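PDB 1QSA: soluble lytic murein transglycosylase, which cleaves the glycosidic bonds between N-acetylmuramic acid and N-acetylglucosamine in peptidoglycan, forming a 1,6-anhydro bond in the muramic acid residue. Local coordinates for residues Ser549-Ala554 and Glu583-Val588; Asn544-Ser548 and Ala572-Val576. All blocks are in the same frame, centred on the assembly; numbering follows the deposited sequence.

Interaction 1. Residues Ser549-Ala554 and Glu583-Val588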
loop_
_atom_site.group_PDB
_atom_site.type_symbol
_atom_site.label_atom_id
_atom_site.label_comp_id
_atom_site.label_asym_id
_atom_site.label_seq_id
_atom_site.Cartn_x
_atom_site.Cartn_y
_atom_site.Cartn_z
ATOM N N SER A 549 5.647 -8.778 16.667
ATOM C CA SER A 549 5.420 -7.908 15.522
ATOM C C SER A 549 4.882 -8.746 14.365
ATOM O O SER A 549 3.932 -8.359 13.710
ATOM C CB SER A 549 6.707 -7.172 15.117
ATOM O OG SER A 549 7.159 -6.335 16.182
ATOM N N ALA A 550 5.499 -9.900 14.129
ATOM C CA ALA A 550 5.041 -10.787 13.072
ATOM C C ALA A 550 3.613 -11.273 13.342
ATOM O O ALA A 550 2.793 -11.319 12.420
ATOM C CB ALA A 550 5.996 -11.971 12.925
ATOM N N ALA A 551 3.312 -11.588 14.599
ATOM C CA ALA A 551 1.978 -12.059 14.986
ATOM C C ALA A 551 0.933 -10.938 14.852
ATOM O O ALA A 551 -0.196 -11.186 14.432
ATOM C CB ALA A 551 1.991 -12.620 16.421
ATOM N N TYR A 552 1.314 -9.698 15.156
ATOM C CA TYR A 552 0.375 -8.581 15.049
ATOM C C TYR A 552 -0.018 -8.371 13.586
ATOM O O TYR A 552 -1.185 -8.159 13.272
ATOM C CB TYR A 552 0.995 -7.301 15.630
ATOM C CG TYR A 552 -0.002 -6.185 15.903
ATOM C CD1 TYR A 552 -0.349 -5.268 14.899
ATOM C CD2 TYR A 552 -0.608 -6.063 17.156
ATOM C CE1 TYR A 552 -1.287 -4.254 15.139
ATOM C CE2 TYR A 552 -1.551 -5.055 17.408
ATOM C CZ TYR A 552 -1.885 -4.158 16.391
ATOM O OH TYR A 552 -2.839 -3.189 16.627
ATOM N N ASN A 553 0.942 -8.527 12.683
ATOM C CA ASN A 553 0.694 -8.335 11.249
ATOM C C ASN A 553 0.065 -9.543 10.523
ATOM O O ASN A 553 -0.881 -9.379 9.745
ATOM C CB ASN A 553 2.007 -7.931 10.552
ATOM C CG ASN A 553 1.839 -7.691 9.055
ATOM O OD1 ASN A 553 2.276 -8.489 8.245
ATOM N ND2 ASN A 553 1.200 -6.584 8.691
ATOM N N ALA A 554 0.567 -10.742 10.816
ATOM C CA ALA A 554 0.132 -11.966 10.147
ATOM C C ALA A 554 -0.689 -12.960 10.959
ATOM O O ALA A 554 -1.192 -13.941 10.401
ATOM C CB ALA A 554 1.357 -12.681 9.548
ATOM N N GLU A 583 5.345 -8.768 2.953
ATOM C CA GLU A 583 4.749 -7.687 3.742
ATOM C C GLU A 583 5.142 -7.787 5.217
ATOM O O GLU A 583 5.518 -6.793 5.835
ATOM C CB GLU A 583 3.215 -7.686 3.643
ATOM C CG GLU A 583 2.546 -6.640 4.567
ATOM C CD GLU A 583 1.026 -6.809 4.700
ATOM O OE1 GLU A 583 0.397 -7.400 3.790
ATOM O OE2 GLU A 583 0.452 -6.340 5.716
ATOM N N THR A 584 5.054 -8.989 5.775
ATOM C CA THR A 584 5.381 -9.200 7.190
ATOM C C THR A 584 6.878 -9.032 7.451
ATOM O O THR A 584 7.288 -8.528 8.499
ATOM C CB THR A 584 4.897 -10.580 7.647
ATOM O OG1 THR A 584 3.513 -10.725 7.284
ATOM C CG2 THR A 584 5.038 -10.724 9.166
ATOM N N ARG A 585 7.701 -9.508 6.522
ATOM C CA ARG A 585 9.150 -9.361 6.660
ATOM C C ARG A 585 9.504 -7.868 6.727
ATOM O O ARG A 585 10.260 -7.427 7.602
ATOM C CB ARG A 585 9.843 -10.030 5.471
ATOM C CG ARG A 585 11.343 -10.084 5.583
ATOM C CD ARG A 585 11.936 -10.942 4.466
ATOM N NE ARG A 585 11.682 -10.439 3.119
ATOM C CZ ARG A 585 10.933 -11.051 2.199
ATOM N NH1 ARG A 585 10.333 -12.201 2.465
ATOM N NH2 ARG A 585 10.784 -10.510 0.998
ATOM N N GLY A 586 8.928 -7.080 5.819
ATOM C CA GLY A 586 9.187 -5.649 5.814
ATOM C C GLY A 586 8.629 -4.957 7.054
ATOM O O GLY A 586 9.238 -4.019 7.587
ATOM N N TYR A 587 7.471 -5.418 7.513
ATOM C CA TYR A 587 6.821 -4.876 8.711
ATOM C C TYR A 587 7.736 -5.054 9.934
ATOM O O TYR A 587 7.960 -4.111 10.704
ATOM C CB TYR A 587 5.501 -5.628 8.922
ATOM C CG TYR A 587 4.654 -5.168 10.091
ATOM C CD1 TYR A 587 4.827 -5.714 11.362
ATOM C CD2 TYR A 587 3.653 -4.220 9.913
ATOM C CE1 TYR A 587 4.021 -5.328 12.435
ATOM C CE2 TYR A 587 2.832 -3.824 10.978
ATOM C CZ TYR A 587 3.023 -4.385 12.233
ATOM O OH TYR A 587 2.209 -4.045 13.283
ATOM N N VAL A 588 8.264 -6.265 10.111
ATOM C CA VAL A 588 9.126 -6.572 11.251
ATOM C C VAL A 588 10.393 -5.714 11.221
ATOM O O VAL A 588 10.776 -5.141 12.240
ATOM C CB VAL A 588 9.454 -8.078 11.310
ATOM C CG1 VAL A 588 10.450 -8.366 12.416
ATOM C CG2 VAL A 588 8.160 -8.854 11.567
#
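Asn553 and Tyr587 meet because each swings its side chain opposite its own backbone N, with chi1 -179° in Asn553 and -178° in Tyr587. The two side chains run antiparallel, the asparagine lying over the ring. Asn553 CB sits above the centre of the Tyr587 ring, 3.7 Å from the centroid, in a CH-pi contact. The amide continues over that face with its plane turned only 23° from the ring, and Asn553 ND2 is 3.6 Å from Tyr587 CD2. Both ends of the amide are used. Asn553 OD1 accepts from Thr584 OG1 at 2.7 Å, with the hydroxyl in the carbonyl plane. Asn553 ND2 gives a nearly straight bond to Glu583 OE2 at 3.1 Å. It reaches that oxygen on its anti side, well out of the carboxylate plane. Around Ala550, one turn before Asn553, the contact is apolar. Thr584 CG2 lies 3.9 Å from Ala550 CA, and Val588 CG2 lies 4.0 Å from Ala550 CB. At the far end of the ring, Tyr587 OH comes within 3.3 Å of Tyr552 CD1. This hydroxyl is hydrogen-bonded to Glu478, the predicted active-site residue, and Tyr552 OH bonds to Met495 O. With an alanine in place of Asn553, Thr584 OG1 and Glu583 OE2 would probably each lose a partner, and the Tyr587 ring would lose the amide lying over it. Asn553 thus ties helix 545-554 to helix 582-601 and backs the ring whose hydroxyl meets Glu478, consistent with a second-shell place in the active site.

Interaction 2. Residues Asn544-Ser548 and Ala572-Val576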
loop_
_atom_site.group_PDB
_atom_site.type_symbol
_atom_site.label_atom_id
_atom_site.label_comp_id
_atom_site.label_asym_id
_atom_site.label_seq_id
_atom_site.Cartn_x
_atom_site.Cartn_y
_atom_site.Cartn_z
ATOM N N ASN A 544 9.178 -11.507 22.956
ATOM C CA ASN A 544 10.108 -11.336 21.841
ATOM C C ASN A 544 9.427 -10.470 20.778
ATOM O O ASN A 544 8.390 -10.850 20.246
ATOM C CB ASN A 544 10.468 -12.723 21.294
ATOM C CG ASN A 544 11.436 -12.660 20.136
ATOM O OD1 ASN A 544 11.119 -12.097 19.084
ATOM N ND2 ASN A 544 12.618 -13.261 20.308
ATOM N N ARG A 545 10.012 -9.311 20.488
ATOM C CA ARG A 545 9.433 -8.360 19.541
ATOM C C ARG A 545 9.396 -8.825 18.092
ATOM O O ARG A 545 8.581 -8.344 17.305
ATOM C CB ARG A 545 10.094 -6.990 19.675
ATOM C CG ARG A 545 9.831 -6.337 21.047
ATOM C CD ARG A 545 10.704 -5.094 21.218
ATOM N NE ARG A 545 12.088 -5.458 20.917
ATOM C CZ ARG A 545 12.873 -4.821 20.052
ATOM N NH1 ARG A 545 12.472 -3.694 19.468
ATOM N NH2 ARG A 545 14.098 -5.288 19.816
ATOM N N ILE A 546 10.262 -9.765 17.727
ATOM C CA ILE A 546 10.218 -10.268 16.356
ATOM C C ILE A 546 8.914 -11.056 16.209
ATOM O O ILE A 546 8.147 -10.840 15.267
ATOM C CB ILE A 546 11.442 -11.182 16.042
ATOM C CG1 ILE A 546 12.720 -10.329 16.011
ATOM C CG2 ILE A 546 11.240 -11.923 14.711
ATOM C CD1 ILE A 546 14.016 -11.149 15.902
ATOM N N PHE A 547 8.663 -11.948 17.170
ATOM C CA PHE A 547 7.448 -12.770 17.150
ATOM C C PHE A 547 6.169 -11.959 17.327
ATOM O O PHE A 547 5.206 -12.159 16.584
ATOM C CB PHE A 547 7.502 -13.863 18.228
ATOM C CG PHE A 547 8.699 -14.778 18.128
ATOM C CD1 PHE A 547 9.322 -15.001 16.912
ATOM C CD2 PHE A 547 9.203 -15.411 19.272
ATOM C CE1 PHE A 547 10.431 -15.839 16.820
ATOM C CE2 PHE A 547 10.314 -16.253 19.194
ATOM C CZ PHE A 547 10.927 -16.468 17.966
ATOM N N SER A 548 6.154 -11.016 18.270
ATOM C CA SER A 548 4.941 -10.236 18.487
ATOM C C SER A 548 4.616 -9.324 17.313
ATOM O O SER A 548 3.449 -9.138 16.982
ATOM C CB SER A 548 4.999 -9.429 19.793
ATOM O OG SER A 548 6.140 -8.599 19.820
ATOM N N ALA A 572 18.394 -14.817 14.997
ATOM C CA ALA A 572 17.367 -13.774 14.919
ATOM C C ALA A 572 17.254 -13.080 13.564
ATOM O O ALA A 572 16.144 -12.883 13.043
ATOM C CB ALA A 572 17.609 -12.735 16.004
ATOM N N VAL A 573 18.397 -12.736 12.978
ATOM C CA VAL A 573 18.418 -12.034 11.695
ATOM C C VAL A 573 17.957 -12.962 10.578
ATOM O O VAL A 573 17.206 -12.551 9.712
ATOM C CB VAL A 573 19.837 -11.487 11.370
ATOM C CG1 VAL A 573 19.781 -10.524 10.188
ATOM C CG2 VAL A 573 20.444 -10.796 12.602
ATOM N N ALA A 574 18.396 -14.224 10.622
ATOM C CA ALA A 574 17.999 -15.208 9.612
ATOM C C ALA A 574 16.488 -15.466 9.704
ATOM O O ALA A 574 15.812 -15.611 8.677
ATOM C CB ALA A 574 18.780 -16.510 9.800
ATOM N N PHE A 575 15.947 -15.488 10.919
ATOM C CA PHE A 575 14.504 -15.692 11.071
ATOM C C PHE A 575 13.725 -14.514 10.435
ATOM O O PHE A 575 12.791 -14.728 9.679
ATOM C CB PHE A 575 14.106 -15.874 12.531
ATOM C CG PHE A 575 12.655 -16.200 12.708
ATOM C CD1 PHE A 575 12.199 -17.513 12.589
ATOM C CD2 PHE A 575 11.725 -15.184 12.908
ATOM C CE1 PHE A 575 10.826 -17.795 12.660
ATOM C CE2 PHE A 575 10.360 -15.453 12.981
ATOM C CZ PHE A 575 9.918 -16.765 12.853
ATOM N N VAL A 576 14.158 -13.282 10.694
ATOM C CA VAL A 576 13.484 -12.114 10.110
ATOM C C VAL A 576 13.572 -12.138 8.579
ATOM O O VAL A 576 12.560 -11.997 7.880
ATOM C CB VAL A 576 14.119 -10.792 10.619
ATOM C CG1 VAL A 576 13.571 -9.573 9.823
ATOM C CG2 VAL A 576 13.824 -10.611 12.099
#
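Asn544 OD1 takes two backbone N-H groups at the start of helix 545-554, from the two residues that touch helix 572-578. Phe547 N gives the sounder bond, 3.1 Å to Asn544 OD1 with an N-H...O angle of 163°. Ile546 N is 2.8 Å from Asn544 OD1, but this bond is bent and weak. Asn544 is therefore the N-cap, and its ND2 is held by Tyr618 OH. The capped turn carries the apolar contact. Phe547 turns its edge to the face of Phe575 in a T-shaped stack, with planes at 83° and centroids 5.5 Å apart. Phe547 CE1 leads, 3.9 Å from Phe575 CE2. Ile546 spreads its branches over the second helix. Ile546 CG2 lies at the edge of the Phe575 ring, 3.8 Å from Phe575 CD2, and also meets Val576. The extended chi2 (172°) carries Ile546 CD1 to Val576 CG2 at 3.8 Å and to Ala572 CB at 3.9 Å. Trp562 and Leu563 of helix 556-566 also pack on Phe575, and Leu592 packs on Ile546. No hydrogen bond crosses between the two segments: they are joined by buried hydrocarbon and ring contacts, while Asn544 caps the helix start through one sound and one weak N-H bond.

Interactions 1 and 2 have centres 10 Å apart and share helix 545-554, whose first turn serves interaction 2 and whose later turns serve interaction 1. Their segments alternate along the chain: 544-548, 549-554, 572-576, then 583-588. Helices 572-578 and 582-601, which follow each other in the chain, therefore both return to the same earlier helix. The two contacts touch directly where Val588 CG1 meets Val576 CG2, 4.1 Å apart. Interaction 1 lies beside the predicted catalytic residue, whereas interaction 2 lies in the buried interior away from it. Together they pack helices 572-578 and 582-601 against helix 545-554 in the lysozyme-like catalytic domain.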